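Local coordinates for protein jasmonate-induced oxygenase 2 (Arabidopsis thaliana, PDB 6LSV) that oxidises the plant stress hormone jasmonate to 12-hydroxyjasmonate, using iron, molecular oxygen and 2-oxoglutarate and releasing succinate and carbon dioxide, at residues A[140-143]-A[147-150]; A[244-249]-A[253-258]. One frame throughout, in Å; residues are numbered along the deposited sequence.

Contact 1: residues A[140-143]-A[147-150]; sequences FLHL and HLKD. With JAA ({(1R,2R)-3-oxo-2-[(2Z)-pent-2-en-1-yl]cyclopentyl}acetic acid), chain D.
His-142 and Leu-148 make the compact part of this contact, the one near the C-terminal end of strand 137-144, the other on the loop that follows. Leu-148 CD1 stands 4.2 Å from the centroid of the His-142 imidazole ring, only 5° off the ring normal, a CH-pi contact over the middle of one face. Nearer the backbone, His-142 CB and Leu-148 CB are 4.0 Å apart, so the crossing side chains meet twice. With CG anti to the carbonyl carbon (chi1 -63°) and CD1 extended away from the backbone (chi2 -177°), Leu-148 reaches over the ring. A methyl branch suits this place, its C-H bonds facing the pi cloud.

The other side is looser, and no direct hydrogen bond joins the segments. Lys-149 lays its aliphatic part beside Leu-143, CD 3.3 Å from Leu-143 O, and carries its ammonium on to Asp-166. A water accepts from Asp-150 N at 3.0 Å and lies near His-142 O, though that second link is doubtful. Both charged residues are partly exposed; Asp-150 forms a salt bridge with Lys-153 and accepts from Asn-152 N.

Two residues before His-142, Phe-140 belongs to the jasmonate pocket. One ring face, near the rim, covers the hormone's cyclopentanone, CZ lying 3.7 Å from C06 of the ligand; an aromatic residue offers the ring carbons a flat apolar wall. The His-142 side chain lies about 4 Å from that of Arg-333, which binds jasmonate. Strand 137-144 runs antiparallel to both its neighbours, 120-122 and 204-212, and the Lys-149 salt bridge ties the loop to helix 161-186.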
ATOM      1  N   PHE A 140       0.958  -4.345 -10.666  1.00 21.21           N
ATOM      2  CA  PHE A 140      -0.344  -4.300 -10.011  1.00 18.65           C
ATOM      3  C   PHE A 140      -1.237  -5.391 -10.585  1.00 24.23           C
ATOM      4  O   PHE A 140      -1.285  -5.580 -11.805  1.00 26.34           O
ATOM      5  CB  PHE A 140      -0.988  -2.919 -10.189  1.00 22.59           C
ATOM      6  CG  PHE A 140      -2.332  -2.779  -9.534  1.00 23.98           C
ATOM      7  CD1 PHE A 140      -2.453  -2.795  -8.154  1.00 19.65           C
ATOM      8  CD2 PHE A 140      -3.475  -2.617 -10.303  1.00 22.68           C
ATOM      9  CE1 PHE A 140      -3.692  -2.656  -7.554  1.00 24.34           C
ATOM     10  CE2 PHE A 140      -4.715  -2.481  -9.707  1.00 23.64           C
ATOM     11  CZ  PHE A 140      -4.826  -2.500  -8.332  1.00 22.45           C
ATOM     12  N   LEU A 141      -1.929  -6.115  -9.706  1.00 22.87           N
ATOM     13  CA  LEU A 141      -2.837  -7.176 -10.117  1.00 20.76           C
ATOM     14  C   LEU A 141      -3.906  -7.350  -9.048  1.00 25.49           C
ATOM     15  O   LEU A 141      -3.725  -6.959  -7.891  1.00 28.42           O
ATOM     16  CB  LEU A 141      -2.094  -8.502 -10.363  1.00 28.09           C
ATOM     17  CG  LEU A 141      -1.325  -9.150  -9.201  1.00 29.57           C
ATOM     18  CD1 LEU A 141      -2.195 -10.120  -8.401  1.00 27.37           C
ATOM     19  CD2 LEU A 141      -0.071  -9.856  -9.705  1.00 23.58           C
ATOM     20  N   HIS A 142      -5.022  -7.953  -9.446  1.00 25.74           N
ATOM     21  CA  HIS A 142      -6.129  -8.229  -8.543  1.00 22.89           C
ATOM     22  C   HIS A 142      -6.098  -9.681  -8.079  1.00 29.96           C
ATOM     23  O   HIS A 142      -5.680 -10.578  -8.816  1.00 31.61           O
ATOM     24  CB  HIS A 142      -7.470  -7.942  -9.219  1.00 26.79           C
ATOM     25  CG  HIS A 142      -7.750  -6.485  -9.419  1.00 33.17           C
ATOM     26  ND1 HIS A 142      -8.075  -5.641  -8.378  1.00 33.35           N
ATOM     27  CD2 HIS A 142      -7.758  -5.723 -10.537  1.00 26.08           C
ATOM     28  CE1 HIS A 142      -8.269  -4.422  -8.847  1.00 30.34           C
ATOM     29  NE2 HIS A 142      -8.083  -4.444 -10.154  1.00 25.69           N
ATOM     30  N   LEU A 143      -6.548  -9.901  -6.845  1.00 30.74           N
ATOM     31  CA  LEU A 143      -6.726 -11.239  -6.286  1.00 32.63           C
ATOM     32  C   LEU A 143      -8.182 -11.576  -6.004  1.00 32.69           C
ATOM     33  O   LEU A 143      -8.620 -12.689  -6.299  1.00 36.68           O
ATOM     34  CB  LEU A 143      -5.919 -11.391  -4.992  1.00 26.22           C
ATOM     35  CG  LEU A 143      -4.413 -11.160  -5.113  1.00 30.48           C
ATOM     36  CD1 LEU A 143      -3.884 -10.504  -3.850  1.00 36.28           C
ATOM     37  CD2 LEU A 143      -3.692 -12.465  -5.389  1.00 32.42           C
ATOM     38  N   HIS A 147     -13.988 -12.541 -10.370  1.00 34.21           N
ATOM     39  CA  HIS A 147     -14.168 -12.120 -11.754  1.00 32.97           C
ATOM     40  C   HIS A 147     -13.114 -11.116 -12.204  1.00 38.32           C
ATOM     41  O   HIS A 147     -13.025 -10.836 -13.403  1.00 43.89           O
ATOM     42  CB  HIS A 147     -15.569 -11.539 -11.963  1.00 33.71           C
ATOM     43  CG  HIS A 147     -15.797 -10.227 -11.282  1.00 41.19           C
ATOM     44  ND1 HIS A 147     -15.519  -9.017 -11.882  1.00 43.50           N
ATOM     45  CD2 HIS A 147     -16.299  -9.933 -10.058  1.00 37.61           C
ATOM     46  CE1 HIS A 147     -15.829  -8.035 -11.055  1.00 40.44           C
ATOM     47  NE2 HIS A 147     -16.306  -8.563  -9.942  1.00 33.20           N
ATOM     48  N   LEU A 148     -12.319 -10.574 -11.280  1.00 37.11           N
ATOM     49  CA  LEU A 148     -11.198  -9.713 -11.627  1.00 31.89           C
ATOM     50  C   LEU A 148      -9.869 -10.448 -11.638  1.00 30.63           C
ATOM     51  O   LEU A 148      -8.891  -9.923 -12.182  1.00 32.57           O
ATOM     52  CB  LEU A 148     -11.108  -8.537 -10.649  1.00 38.95           C
ATOM     53  CG  LEU A 148     -12.296  -7.577 -10.651  1.00 35.21           C
ATOM     54  CD1 LEU A 148     -12.047  -6.424  -9.700  1.00 29.36           C
ATOM     55  CD2 LEU A 148     -12.547  -7.074 -12.062  1.00 32.80           C
ATOM     56  N   LYS A 149      -9.811 -11.641 -11.055  1.00 33.98           N
ATOM     57  CA  LYS A 149      -8.569 -12.393 -10.972  1.00 35.88           C
ATOM     58  C   LYS A 149      -8.299 -13.097 -12.294  1.00 36.58           C
ATOM     59  O   LYS A 149      -9.180 -13.764 -12.846  1.00 36.48           O
ATOM     60  CB  LYS A 149      -8.637 -13.403  -9.830  1.00 36.40           C
ATOM     61  CG  LYS A 149      -7.368 -14.208  -9.638  1.00 30.12           C
ATOM     62  CD  LYS A 149      -7.447 -15.027  -8.364  1.00 39.52           C
ATOM     63  CE  LYS A 149      -6.570 -16.257  -8.446  1.00 36.21           C
ATOM     64  NZ  LYS A 149      -6.670 -17.078  -7.210  1.00 43.08           N
ATOM     65  N   ASP A 150      -7.075 -12.950 -12.794  1.00 36.15           N
ATOM     66  CA  ASP A 150      -6.725 -13.432 -14.127  1.00 33.93           C
ATOM     67  C   ASP A 150      -5.229 -13.715 -14.141  1.00 35.88           C
ATOM     68  O   ASP A 150      -4.420 -12.781 -14.128  1.00 37.17           O
ATOM     69  CB  ASP A 150      -7.111 -12.402 -15.186  1.00 33.73           C
ATOM     70  CG  ASP A 150      -6.737 -12.825 -16.593  1.00 41.83           C
ATOM     71  OD1 ASP A 150      -6.315 -13.986 -16.792  1.00 41.53           O
ATOM     72  OD2 ASP A 150      -6.868 -11.985 -17.508  1.00 46.35           O
TER
HETATM   73  O01 JAA D 402      -1.080   1.238  -7.989  1.00 23.38           O
HETATM   74  O02 JAA D 402      -6.962   0.288  -5.756  1.00 22.94           O
HETATM   75  O03 JAA D 402      -7.451   1.780  -7.259  1.00 28.24           O
HETATM   76  C04 JAA D 402      -4.269   1.240  -6.870  1.00 26.64           C
HETATM   77  C05 JAA D 402      -2.817   1.971  -6.800  1.00 25.45           C
HETATM   78  C06 JAA D 402      -4.573   1.174  -8.390  1.00 23.20           C
HETATM   79  C07 JAA D 402      -3.373   1.403  -9.034  1.00 22.68           C
HETATM   80  C08 JAA D 402      -2.226   1.518  -7.867  1.00 24.18           C
HETATM   81  C09 JAA D 402      -2.015   1.558  -5.489  1.00 26.23           C
HETATM   82  C10 JAA D 402      -5.282   1.985  -6.194  1.00 20.51           C
HETATM   83  C11 JAA D 402      -2.373   2.494  -4.334  1.00 27.21           C
HETATM   84  C12 JAA D 402      -6.641   1.313  -6.415  1.00 23.78           C
HETATM   85  C13 JAA D 402      -1.446   3.063  -3.587  1.00 24.01           C
HETATM   86  C14 JAA D 402       0.039   2.818  -3.842  1.00 28.82           C
HETATM   87  C15 JAA D 402       0.765   4.158  -3.961  1.00 26.05           C
HETATM   88  O   HOH W   1      -5.571 -10.805 -11.250  1.00 28.57           O

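Contact 2: residues A[244-249]-A[253-258]; sequences GLQVRK and WITVKP
Strands 245-248 and 253-255 form an antiparallel beta hairpin centred on the hydrogen-bonded pair Val-247 and Ile-254, whose two bonds (Val-247 N to Ile-254 O 3.0 Å, Ile-254 N to Val-247 O 2.9 Å) are followed by a nearly straight one from Val-256 N to Leu-245 O. The non-hydrogen-bonded pairs on either side put polar and aromatic groups on one face. There Gln-246 NE2 donates to Thr-255 OG1, in a bond of doubtful length, while OE1 accepts from Arg-285; an amide can offer an N-H to one and an oxygen to the other. Trp-253, its CG beside the backbone N (chi1 -77°), brings its indole against Arg-248, whose CB sits 3.6 Å from the centroid of the six-membered ring, over its face. The guanidinium stands steeply to the indole, 79° between planes, and its NE pairs with Glu-283. Arg-285 adds a cation-pi contact to Trp-253.

On the face of Val-247 and Ile-254, branched aliphatic residues pack: Val-256 CG2 is 4.1 Å from Val-247 CG1, and Leu-245 CD2 lies equally far from Val-256 CB. Leu-245 also touches 2-oxoglutarate. Strand 284-286 pairs with the other edge of 245-248, and Ile-264 of strand 263-267 packs against Leu-245 and Val-256.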
ATOM      1  N   GLY A 244      13.981   2.269   3.719  1.00 27.91           N
ATOM      2  CA  GLY A 244      13.451   3.202   2.744  1.00 29.17           C
ATOM      3  C   GLY A 244      12.046   3.668   3.057  1.00 25.79           C
ATOM      4  O   GLY A 244      11.657   4.781   2.696  1.00 27.07           O
ATOM      5  N   LEU A 245      11.271   2.821   3.729  1.00 23.35           N
ATOM      6  CA  LEU A 245       9.909   3.186   4.089  1.00 23.18           C
ATOM      7  C   LEU A 245       9.920   4.211   5.216  1.00 24.91           C
ATOM      8  O   LEU A 245      10.617   4.041   6.221  1.00 25.85           O
ATOM      9  CB  LEU A 245       9.121   1.947   4.503  1.00 23.02           C
ATOM     10  CG  LEU A 245       7.770   2.220   5.157  1.00 19.52           C
ATOM     11  CD1 LEU A 245       6.756   2.650   4.111  1.00 24.06           C
ATOM     12  CD2 LEU A 245       7.293   0.991   5.899  1.00 21.89           C
ATOM     13  N   GLN A 246       9.146   5.281   5.045  1.00 18.48           N
ATOM     14  CA  GLN A 246       9.054   6.344   6.035  1.00 25.00           C
ATOM     15  C   GLN A 246       7.592   6.675   6.293  1.00 25.33           C
ATOM     16  O   GLN A 246       6.809   6.810   5.349  1.00 26.74           O
ATOM     17  CB  GLN A 246       9.805   7.598   5.575  1.00 26.55           C
ATOM     18  CG  GLN A 246      11.295   7.393   5.386  1.00 26.00           C
ATOM     19  CD  GLN A 246      12.052   8.702   5.354  1.00 24.61           C
ATOM     20  OE1 GLN A 246      11.621   9.660   4.717  1.00 28.62           O
ATOM     21  NE2 GLN A 246      13.186   8.752   6.045  1.00 25.70           N
ATOM     22  N   VAL A 247       7.227   6.805   7.564  1.00 26.28           N
ATOM     23  CA  VAL A 247       5.883   7.211   7.959  1.00 29.41           C
ATOM     24  C   VAL A 247       5.975   8.586   8.602  1.00 31.51           C
ATOM     25  O   VAL A 247       6.997   8.949   9.197  1.00 35.82           O
ATOM     26  CB  VAL A 247       5.220   6.192   8.912  1.00 24.88           C
ATOM     27  CG1 VAL A 247       5.249   4.793   8.311  1.00 25.83           C
ATOM     28  CG2 VAL A 247       5.906   6.203  10.266  1.00 30.16           C
ATOM     29  N   ARG A 248       4.907   9.365   8.473  1.00 29.60           N
ATOM     30  CA  ARG A 248       4.893  10.730   8.979  1.00 33.26           C
ATOM     31  C   ARG A 248       4.045  10.819  10.239  1.00 37.14           C
ATOM     32  O   ARG A 248       2.889  10.376  10.252  1.00 36.51           O
ATOM     33  CB  ARG A 248       4.375  11.711   7.928  1.00 30.67           C
ATOM     34  CG  ARG A 248       4.377  13.150   8.415  1.00 33.93           C
ATOM     35  CD  ARG A 248       3.166  13.906   7.921  1.00 34.09           C
ATOM     36  NE  ARG A 248       3.366  14.402   6.566  1.00 39.82           N
ATOM     37  CZ  ARG A 248       2.966  15.597   6.146  1.00 48.35           C
ATOM     38  NH1 ARG A 248       2.341  16.415   6.981  1.00 44.89           N
ATOM     39  NH2 ARG A 248       3.186  15.974   4.893  1.00 52.10           N
ATOM     40  N   LYS A 249       4.627  11.392  11.294  1.00 42.77           N
ATOM     41  CA  LYS A 249       3.931  11.676  12.545  1.00 43.25           C
ATOM     42  C   LYS A 249       4.117  13.152  12.868  1.00 42.97           C
ATOM     43  O   LYS A 249       5.194  13.556  13.319  1.00 43.52           O
ATOM     44  CB  LYS A 249       4.458  10.810  13.683  1.00 45.06           C
ATOM     45  CG  LYS A 249       3.724  11.012  15.001  1.00 48.77           C
ATOM     46  CD  LYS A 249       2.270  10.582  14.908  1.00 51.63           C
ATOM     47  CE  LYS A 249       1.556  10.791  16.233  1.00 48.43           C
ATOM     48  NZ  LYS A 249       0.091  10.973  16.045  1.00 59.53           N
ATOM     49  N   TRP A 253       9.248  12.896   9.376  1.00 31.11           N
ATOM     50  CA  TRP A 253       9.378  11.699   8.555  1.00 33.51           C
ATOM     51  C   TRP A 253      10.325  10.726   9.246  1.00 31.98           C
ATOM     52  O   TRP A 253      11.498  11.041   9.471  1.00 33.79           O
ATOM     53  CB  TRP A 253       9.865  12.056   7.151  1.00 24.76           C
ATOM     54  CG  TRP A 253       8.767  12.624   6.298  1.00 29.64           C
ATOM     55  CD1 TRP A 253       8.600  13.931   5.929  1.00 26.55           C
ATOM     56  CD2 TRP A 253       7.666  11.904   5.727  1.00 29.03           C
ATOM     57  NE1 TRP A 253       7.470  14.064   5.155  1.00 27.09           N
ATOM     58  CE2 TRP A 253       6.878  12.836   5.018  1.00 27.19           C
ATOM     59  CE3 TRP A 253       7.271  10.562   5.745  1.00 28.72           C
ATOM     60  CZ2 TRP A 253       5.722  12.467   4.335  1.00 20.29           C
ATOM     61  CZ3 TRP A 253       6.123  10.198   5.069  1.00 25.08           C
ATOM     62  CH2 TRP A 253       5.362  11.147   4.372  1.00 24.98           C
ATOM     63  N   ILE A 254       9.811   9.547   9.583  1.00 29.27           N
ATOM     64  CA  ILE A 254      10.516   8.570  10.403  1.00 31.05           C
ATOM     65  C   ILE A 254      10.760   7.321   9.569  1.00 29.91           C
ATOM     66  O   ILE A 254       9.817   6.744   9.018  1.00 30.41           O
ATOM     67  CB  ILE A 254       9.718   8.232  11.675  1.00 32.01           C
ATOM     68  CG1 ILE A 254       9.419   9.509  12.461  1.00 36.10           C
ATOM     69  CG2 ILE A 254      10.472   7.239  12.534  1.00 31.38           C
ATOM     70  CD1 ILE A 254       8.157   9.435  13.288  1.00 43.49           C
ATOM     71  N   THR A 255      12.021   6.902   9.486  1.00 27.89           N
ATOM     72  CA  THR A 255      12.380   5.718   8.718  1.00 28.51           C
ATOM     73  C   THR A 255      12.144   4.462   9.549  1.00 32.98           C
ATOM     74  O   THR A 255      12.570   4.380  10.705  1.00 38.86           O
ATOM     75  CB  THR A 255      13.840   5.792   8.273  1.00 30.26           C
ATOM     76  OG1 THR A 255      14.084   7.057   7.645  1.00 23.79           O
ATOM     77  CG2 THR A 255      14.157   4.673   7.297  1.00 29.54           C
ATOM     78  N   VAL A 256      11.477   3.479   8.950  1.00 32.68           N
ATOM     79  CA  VAL A 256      11.023   2.279   9.644  1.00 26.83           C
ATOM     80  C   VAL A 256      12.049   1.172   9.443  1.00 25.34           C
ATOM     81  O   VAL A 256      12.361   0.802   8.305  1.00 28.03           O
ATOM     82  CB  VAL A 256       9.641   1.841   9.138  1.00 29.15           C
ATOM     83  CG1 VAL A 256       9.326   0.425   9.590  1.00 26.80           C
ATOM     84  CG2 VAL A 256       8.572   2.814   9.610  1.00 29.51           C
ATOM     85  N   LYS A 257      12.570   0.637  10.544  1.00 39.55           N
ATOM     86  CA  LYS A 257      13.430  -0.540  10.475  1.00 35.30           C
ATOM     87  C   LYS A 257      12.569  -1.795  10.424  1.00 29.13           C
ATOM     88  O   LYS A 257      11.842  -2.073  11.384  1.00 30.08           O
ATOM     89  CB  LYS A 257      14.372  -0.606  11.669  1.00 30.08           C
ATOM     90  CG  LYS A 257      15.103  -1.937  11.771  1.00 27.98           C
ATOM     91  CD  LYS A 257      16.201  -1.942  12.823  1.00 26.75           C
ATOM     92  CE  LYS A 257      16.061  -0.808  13.814  1.00 37.68           C
ATOM     93  NZ  LYS A 257      16.800  -1.119  15.072  1.00 42.68           N
ATOM     94  N   PRO A 258      12.614  -2.574   9.345  1.00 30.76           N
ATOM     95  CA  PRO A 258      11.746  -3.751   9.260  1.00 31.63           C
ATOM     96  C   PRO A 258      12.203  -4.844  10.212  1.00 31.54           C
ATOM     97  O   PRO A 258      13.399  -5.082  10.395  1.00 34.92           O
ATOM     98  CB  PRO A 258      11.887  -4.184   7.798  1.00 24.33           C
ATOM     99  CG  PRO A 258      13.268  -3.755   7.440  1.00 28.31           C
ATOM    100  CD  PRO A 258      13.491  -2.452   8.167  1.00 27.61           C
TER
HETATM  101  O   HOH W   2      12.575   0.610   5.848  1.00 25.20           O

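Overall arrangement
Contacts 1 and 2 lie on opposite sides of the chain's centre, their own centres 29 Å apart and their nearest atoms about 16 Å apart, and each lends a residue to a different bound partner. Contact 1 supplies Phe-140 to the jasmonate site, whose ligand is also held by Arg-208, Arg-333 and Arg-337. Contact 2 supplies Leu-245 to the cosubstrate site, with its side chain about 3 Å from 2-oxoglutarate and about 7 Å from the iron, which is bound by His-227, Asp-229 and His-284. One residue of each contact thus reaches a pocket, and iron and 2-oxoglutarate lie between the two, in the double-stranded beta-helix known as the core of this family.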